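Local coordinates for DegV family protein (Thermus thermophilus, PDB 2DT8), which binds a fatty acid, here palmitic acid, as a DegV-family lipid-binding protein that also carries a zinc ion, at residues G22-G34 and F58-V72. Sequence-based numbering, arbitrary orientation.
Sequences GVRVVPLYVNLSG and FPTTSQPSPEDFARV. With ZN (zinc ion), chain B; PLM (palmitic acid), chain C.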
loop_
_atom_site.group_PDB
_atom_site.type_symbol
_atom_site.label_atom_id
_atom_site.label_comp_id
_atom_site.label_asym_id
_atom_site.label_seq_id
_atom_site.Cartn_x
_atom_site.Cartn_y
_atom_site.Cartn_z
ATOM N N GLY A 22 -4.641 -17.272 5.560
ATOM C CA GLY A 22 -5.698 -17.583 4.615
ATOM C C GLY A 22 -6.118 -16.414 3.749
ATOM O O GLY A 22 -7.232 -16.393 3.219
ATOM N N VAL A 23 -5.233 -15.435 3.602
ATOM C CA VAL A 23 -5.523 -14.280 2.766
ATOM C C VAL A 23 -5.184 -14.686 1.337
ATOM O O VAL A 23 -4.075 -15.137 1.069
ATOM C CB VAL A 23 -4.658 -13.072 3.174
ATOM C CG1 VAL A 23 -4.828 -11.937 2.166
ATOM C CG2 VAL A 23 -5.039 -12.617 4.578
ATOM N N ARG A 24 -6.140 -14.558 0.424
ATOM C CA ARG A 24 -5.888 -14.914 -0.967
ATOM C C ARG A 24 -5.452 -13.659 -1.707
ATOM O O ARG A 24 -5.983 -12.577 -1.479
ATOM C CB ARG A 24 -7.146 -15.531 -1.571
ATOM C CG ARG A 24 -7.577 -16.763 -0.774
ATOM C CD ARG A 24 -8.762 -17.476 -1.376
ATOM N NE ARG A 24 -9.134 -18.625 -0.554
ATOM C CZ ARG A 24 -9.476 -19.810 -1.042
ATOM N NH1 ARG A 24 -9.495 -20.010 -2.353
ATOM N NH2 ARG A 24 -9.799 -20.796 -0.217
ATOM N N VAL A 25 -4.469 -13.802 -2.587
ATOM C CA VAL A 25 -3.944 -12.652 -3.299
ATOM C C VAL A 25 -4.085 -12.747 -4.811
ATOM O O VAL A 25 -3.679 -13.729 -5.430
ATOM C CB VAL A 25 -2.453 -12.452 -2.943
ATOM C CG1 VAL A 25 -1.914 -11.195 -3.620
ATOM C CG2 VAL A 25 -2.285 -12.363 -1.435
ATOM N N VAL A 26 -4.673 -11.709 -5.396
ATOM C CA VAL A 26 -4.857 -11.621 -6.840
ATOM C C VAL A 26 -3.705 -10.741 -7.316
ATOM O O VAL A 26 -3.575 -9.594 -6.894
ATOM C CB VAL A 26 -6.203 -10.957 -7.175
ATOM C CG1 VAL A 26 -6.349 -10.817 -8.678
ATOM C CG2 VAL A 26 -7.359 -11.790 -6.584
ATOM N N PRO A 27 -2.847 -11.265 -8.202
ATOM C CA PRO A 27 -1.718 -10.462 -8.675
ATOM C C PRO A 27 -1.975 -9.372 -9.694
ATOM O O PRO A 27 -2.897 -9.464 -10.504
ATOM C CB PRO A 27 -0.769 -11.515 -9.242
ATOM C CG PRO A 27 -1.705 -12.516 -9.819
ATOM C CD PRO A 27 -2.783 -12.638 -8.735
ATOM N N LEU A 28 -1.159 -8.323 -9.611
ATOM C CA LEU A 28 -1.155 -7.257 -10.600
ATOM C C LEU A 28 0.124 -7.545 -11.396
ATOM O O LEU A 28 0.929 -8.417 -11.007
ATOM C CB LEU A 28 -1.117 -5.864 -9.969
ATOM C CG LEU A 28 -2.533 -5.306 -9.745
ATOM C CD1 LEU A 28 -3.133 -5.877 -8.461
ATOM C CD2 LEU A 28 -2.503 -3.785 -9.698
ATOM N N TYR A 29 0.322 -6.826 -12.496
ATOM C CA TYR A 29 1.453 -7.079 -13.370
ATOM C C TYR A 29 2.278 -5.870 -13.718
ATOM O O TYR A 29 1.788 -4.745 -13.736
ATOM C CB TYR A 29 0.960 -7.702 -14.680
ATOM C CG TYR A 29 -0.024 -8.819 -14.478
ATOM C CD1 TYR A 29 -1.375 -8.552 -14.250
ATOM C CD2 TYR A 29 0.401 -10.140 -14.469
ATOM C CE1 TYR A 29 -2.282 -9.585 -14.011
ATOM C CE2 TYR A 29 -0.498 -11.182 -14.231
ATOM C CZ TYR A 29 -1.830 -10.894 -14.004
ATOM O OH TYR A 29 -2.716 -11.917 -13.774
ATOM N N VAL A 30 3.540 -6.142 -14.020
ATOM C CA VAL A 30 4.494 -5.137 -14.437
ATOM C C VAL A 30 4.823 -5.434 -15.901
ATOM O O VAL A 30 5.139 -6.573 -16.258
ATOM C CB VAL A 30 5.789 -5.216 -13.613
ATOM C CG1 VAL A 30 6.787 -4.202 -14.128
ATOM C CG2 VAL A 30 5.486 -4.964 -12.147
ATOM N N ASN A 31 4.736 -4.399 -16.731
ATOM C CA ASN A 31 5.041 -4.494 -18.157
ATOM C C ASN A 31 6.414 -3.852 -18.327
ATOM O O ASN A 31 6.575 -2.645 -18.114
ATOM C CB ASN A 31 3.979 -3.737 -18.961
ATOM C CG ASN A 31 2.578 -4.203 -18.630
ATOM O OD1 ASN A 31 2.289 -5.402 -18.674
ATOM N ND2 ASN A 31 1.698 -3.264 -18.296
ATOM N N LEU A 32 7.393 -4.677 -18.697
ATOM C CA LEU A 32 8.771 -4.235 -18.857
ATOM C C LEU A 32 9.498 -5.163 -19.833
ATOM O O LEU A 32 9.191 -6.342 -19.953
ATOM C CB LEU A 32 9.471 -4.277 -17.493
ATOM C CG LEU A 32 10.893 -3.725 -17.395
ATOM C CD1 LEU A 32 10.843 -2.210 -17.417
ATOM C CD2 LEU A 32 11.547 -4.215 -16.111
ATOM N N SER A 33 10.477 -4.544 -20.516
ATOM C CA SER A 33 11.232 -5.333 -21.470
ATOM C C SER A 33 10.393 -6.073 -22.530
ATOM O O SER A 33 10.756 -7.118 -23.054
ATOM C CB SER A 33 12.079 -6.452 -20.846
ATOM O OG SER A 33 12.864 -5.949 -19.783
ATOM N N GLY A 34 9.207 -5.478 -22.738
ATOM C CA GLY A 34 8.334 -6.051 -23.743
ATOM C C GLY A 34 7.500 -7.273 -23.244
ATOM O O GLY A 34 6.692 -7.909 -23.932
ATOM N N PHE A 58 10.260 2.918 -19.774
ATOM C CA PHE A 58 9.654 2.901 -18.457
ATOM C C PHE A 58 8.685 1.732 -18.270
ATOM O O PHE A 58 8.046 1.266 -19.205
ATOM C CB PHE A 58 8.873 4.142 -17.437
ATOM C CG PHE A 58 9.813 5.135 -16.844
ATOM C CD1 PHE A 58 11.027 5.404 -17.451
ATOM C CD2 PHE A 58 9.456 5.853 -15.706
ATOM C CE1 PHE A 58 11.882 6.364 -16.929
ATOM C CE2 PHE A 58 10.304 6.813 -15.180
ATOM C CZ PHE A 58 11.522 7.076 -15.802
ATOM N N PRO A 59 8.667 1.259 -17.013
ATOM C CA PRO A 59 7.737 0.189 -16.709
ATOM C C PRO A 59 6.318 0.753 -16.614
ATOM O O PRO A 59 6.106 1.925 -16.329
ATOM C CB PRO A 59 8.035 -0.445 -15.291
ATOM C CG PRO A 59 8.508 0.782 -14.550
ATOM C CD PRO A 59 9.385 1.436 -15.574
ATOM N N THR A 60 5.371 -0.151 -16.915
ATOM C CA THR A 60 3.986 0.265 -16.811
ATOM C C THR A 60 3.427 -0.906 -15.999
ATOM O O THR A 60 4.079 -1.921 -15.794
ATOM C CB THR A 60 3.131 0.556 -18.082
ATOM O OG1 THR A 60 3.120 -0.613 -18.902
ATOM C CG2 THR A 60 3.778 1.702 -18.866
ATOM N N THR A 61 2.161 -0.706 -15.592
ATOM C CA THR A 61 1.548 -1.734 -14.773
ATOM C C THR A 61 0.088 -2.027 -15.216
ATOM O O THR A 61 -0.485 -1.211 -15.941
ATOM C CB THR A 61 1.507 -1.415 -13.226
ATOM O OG1 THR A 61 0.784 -0.199 -13.005
ATOM C CG2 THR A 61 2.927 -1.213 -12.720
ATOM N N SER A 62 -0.469 -3.166 -14.817
ATOM C CA SER A 62 -1.820 -3.534 -15.203
ATOM C C SER A 62 -2.576 -4.155 -14.025
ATOM O O SER A 62 -2.038 -4.934 -13.250
ATOM C CB SER A 62 -1.792 -4.567 -16.331
ATOM O OG SER A 62 -1.215 -4.019 -17.504
ATOM N N GLN A 63 -3.870 -3.797 -13.984
ATOM C CA GLN A 63 -4.666 -4.277 -12.871
ATOM C C GLN A 63 -5.184 -5.648 -13.336
ATOM O O GLN A 63 -5.097 -5.994 -14.506
ATOM C CB GLN A 63 -5.897 -3.354 -12.653
ATOM C CG GLN A 63 -6.980 -3.483 -13.734
ATOM C CD GLN A 63 -6.754 -2.554 -14.896
ATOM O OE1 GLN A 63 -5.619 -2.274 -15.271
ATOM N NE2 GLN A 63 -7.845 -2.070 -15.485
ATOM N N PRO A 64 -5.711 -6.393 -12.346
ATOM C CA PRO A 64 -6.214 -7.708 -12.690
ATOM C C PRO A 64 -7.545 -7.644 -13.495
ATOM O O PRO A 64 -8.212 -6.606 -13.415
ATOM C CB PRO A 64 -6.565 -8.444 -11.332
ATOM C CG PRO A 64 -5.840 -7.586 -10.324
ATOM C CD PRO A 64 -5.914 -6.189 -10.904
ATOM N N SER A 65 -7.904 -8.678 -14.247
ATOM C CA SER A 65 -9.128 -8.654 -15.042
ATOM C C SER A 65 -10.281 -9.127 -14.167
ATOM O O SER A 65 -10.072 -9.673 -13.077
ATOM C CB SER A 65 -9.011 -9.634 -16.204
ATOM O OG SER A 65 -9.022 -10.974 -15.724
ATOM N N PRO A 66 -11.524 -8.933 -14.636
ATOM C CA PRO A 66 -12.651 -9.392 -13.830
ATOM C C PRO A 66 -12.589 -10.910 -13.610
ATOM O O PRO A 66 -12.914 -11.393 -12.530
ATOM C CB PRO A 66 -13.856 -8.980 -14.664
ATOM C CG PRO A 66 -13.398 -7.699 -15.290
ATOM C CD PRO A 66 -11.972 -8.023 -15.708
ATOM N N GLU A 67 -12.176 -11.673 -14.624
ATOM C CA GLU A 67 -12.111 -13.118 -14.437
ATOM C C GLU A 67 -10.978 -13.538 -13.496
ATOM O O GLU A 67 -11.079 -14.583 -12.860
ATOM C CB GLU A 67 -12.013 -13.849 -15.786
ATOM C CG GLU A 67 -13.294 -13.796 -16.643
ATOM C CD GLU A 67 -14.551 -14.302 -15.937
ATOM O OE1 GLU A 67 -14.466 -15.193 -15.055
ATOM O OE2 GLU A 67 -15.642 -13.798 -16.293
ATOM N N ASP A 68 -9.911 -12.739 -13.397
ATOM C CA ASP A 68 -8.833 -13.061 -12.460
ATOM C C ASP A 68 -9.466 -13.083 -11.064
ATOM O O ASP A 68 -9.202 -13.973 -10.257
ATOM C CB ASP A 68 -7.720 -12.003 -12.482
ATOM C CG ASP A 68 -6.841 -12.081 -13.724
ATOM O OD1 ASP A 68 -6.752 -13.165 -14.341
ATOM O OD2 ASP A 68 -6.214 -11.055 -14.064
ATOM N N PHE A 69 -10.312 -12.093 -10.793
ATOM C CA PHE A 69 -10.993 -12.024 -9.507
ATOM C C PHE A 69 -12.071 -13.092 -9.369
ATOM O O PHE A 69 -12.188 -13.727 -8.323
ATOM C CB PHE A 69 -11.627 -10.642 -9.319
ATOM C CG PHE A 69 -10.707 -9.627 -8.718
ATOM C CD1 PHE A 69 -10.317 -9.737 -7.387
ATOM C CD2 PHE A 69 -10.219 -8.573 -9.477
ATOM C CE1 PHE A 69 -9.459 -8.806 -6.816
ATOM C CE2 PHE A 69 -9.355 -7.631 -8.921
ATOM C CZ PHE A 69 -8.972 -7.752 -7.583
ATOM N N ALA A 70 -12.870 -13.287 -10.415
ATOM C CA ALA A 70 -13.952 -14.266 -10.336
ATOM C C ALA A 70 -13.461 -15.667 -9.999
ATOM O O ALA A 70 -14.106 -16.387 -9.240
ATOM C CB ALA A 70 -14.742 -14.283 -11.639
ATOM N N ARG A 71 -12.314 -16.120 -10.615
ATOM C CA ARG A 71 -11.754 -17.429 -10.278
ATOM C C ARG A 71 -11.440 -17.512 -8.789
ATOM O O ARG A 71 -11.713 -18.529 -8.146
ATOM C CB ARG A 71 -10.483 -17.699 -11.079
ATOM C CG ARG A 71 -9.805 -19.029 -10.742
ATOM C CD ARG A 71 -8.522 -19.275 -11.547
ATOM N NE ARG A 71 -8.062 -18.097 -12.283
ATOM C CZ ARG A 71 -8.680 -17.596 -13.348
ATOM N NH1 ARG A 71 -9.676 -18.270 -13.913
ATOM N NH2 ARG A 71 -8.309 -16.425 -13.851
ATOM N N VAL A 72 -10.852 -16.504 -8.209
ATOM C CA VAL A 72 -10.496 -16.504 -6.800
ATOM C C VAL A 72 -11.767 -16.485 -5.940
ATOM O O VAL A 72 -11.875 -17.255 -4.990
ATOM C CB VAL A 72 -9.550 -15.317 -6.485
ATOM C CG1 VAL A 72 -9.277 -15.232 -4.995
ATOM C CG2 VAL A 72 -8.225 -15.515 -7.241
HETATM ZN ZN ZN B . -17.464 -14.007 -15.683
HETATM C C1 PLM C . -2.364 -0.567 -11.916
HETATM O O1 PLM C . -3.695 -0.500 -11.838
HETATM O O2 PLM C . -1.833 -0.696 -12.998
HETATM C C2 PLM C . -1.529 -0.477 -10.654
HETATM C C3 PLM C . -1.317 1.000 -10.301
HETATM C C4 PLM C . -0.435 1.125 -9.057
HETATM C C5 PLM C . -0.277 2.604 -8.706
HETATM C C6 PLM C . 0.520 2.759 -7.412
HETATM C C7 PLM C . 0.692 4.236 -7.118
HETATM C C8 PLM C . 1.296 4.421 -5.746
HETATM C C9 PLM C . 1.142 5.889 -5.356
HETATM C CA PLM C . 2.200 6.262 -4.337
HETATM C CB PLM C . 1.678 5.889 -2.962
HETATM C CC PLM C . 2.477 4.711 -2.435
HETATM C CD PLM C . 3.074 5.083 -1.091
HETATM C CE PLM C . 4.024 3.973 -0.647
HETATM C CF PLM C . 4.724 4.381 0.657
HETATM C CG PLM C . 3.777 4.167 1.838
HETATM O O HOH W 1 -4.462 -14.115 -15.467
HETATM O O HOH W 2 -0.376 -6.280 -18.827
HETATM O O HOH W 3 7.404 -1.090 -20.336
HETATM O O HOH W 4 -18.319 -12.502 -16.987
#
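R24 opens the contact by laying its CB against CG1 of V72, while its backbone pairs with strand 3-8. V26, two residues further along the strand, enters the helix 66-76 side of the interface: CG1 stands over the F69 ring 4.1 Å from its centroid, almost on the ring normal, a CH-pi contact. With CG1 anti to the backbone N (chi1 177°), that methyl also reaches P64 CB at 3.6 Å, leaving CG2 to touch V72 CG2 and the ring carbons CD1 and CE1 of F69. L28 sets CG and CD1 on P64 CD, and its CD2 lies 3.6 Å from C2 of the palmitic acid. From Y29 the chain runs antiparallel to 60-62; Y29 and S62 form a hydrogen-bonded pair. The Y29 hydroxyl stays 3.6 Å from D68 OD2, too long for a hydrogen bond, and a water links Y29 OH to D68 OD1 instead; D68 and S65 form the capping box that starts the helix. V30 faces T61 in a non-hydrogen-bonded pair, its CG1 beside P59 CB. N31 pairs with T60 through both backbone N-H groups, and its ND2 donates in the amide plane to T60 OG1 and, nearly straight (178°), to S62 OG at 3.1 Å. A water joining OD1 to S62 OG further fixes the amide's rotation. Beyond the ladder, L32 lays CD1 on P59 CB. The N31, T60 and S62 side chains lie on the sheet face opposite T61, whose OG1 donates to O2 of the palmitic acid at 2.7 Å and also bonds H267. The ladder thus holds T61 at the lipid carboxyl group, consistent with head-group recognition, while V26 and L28 pack on P64, and V26 also on the helix whose E67 binds zinc with E105.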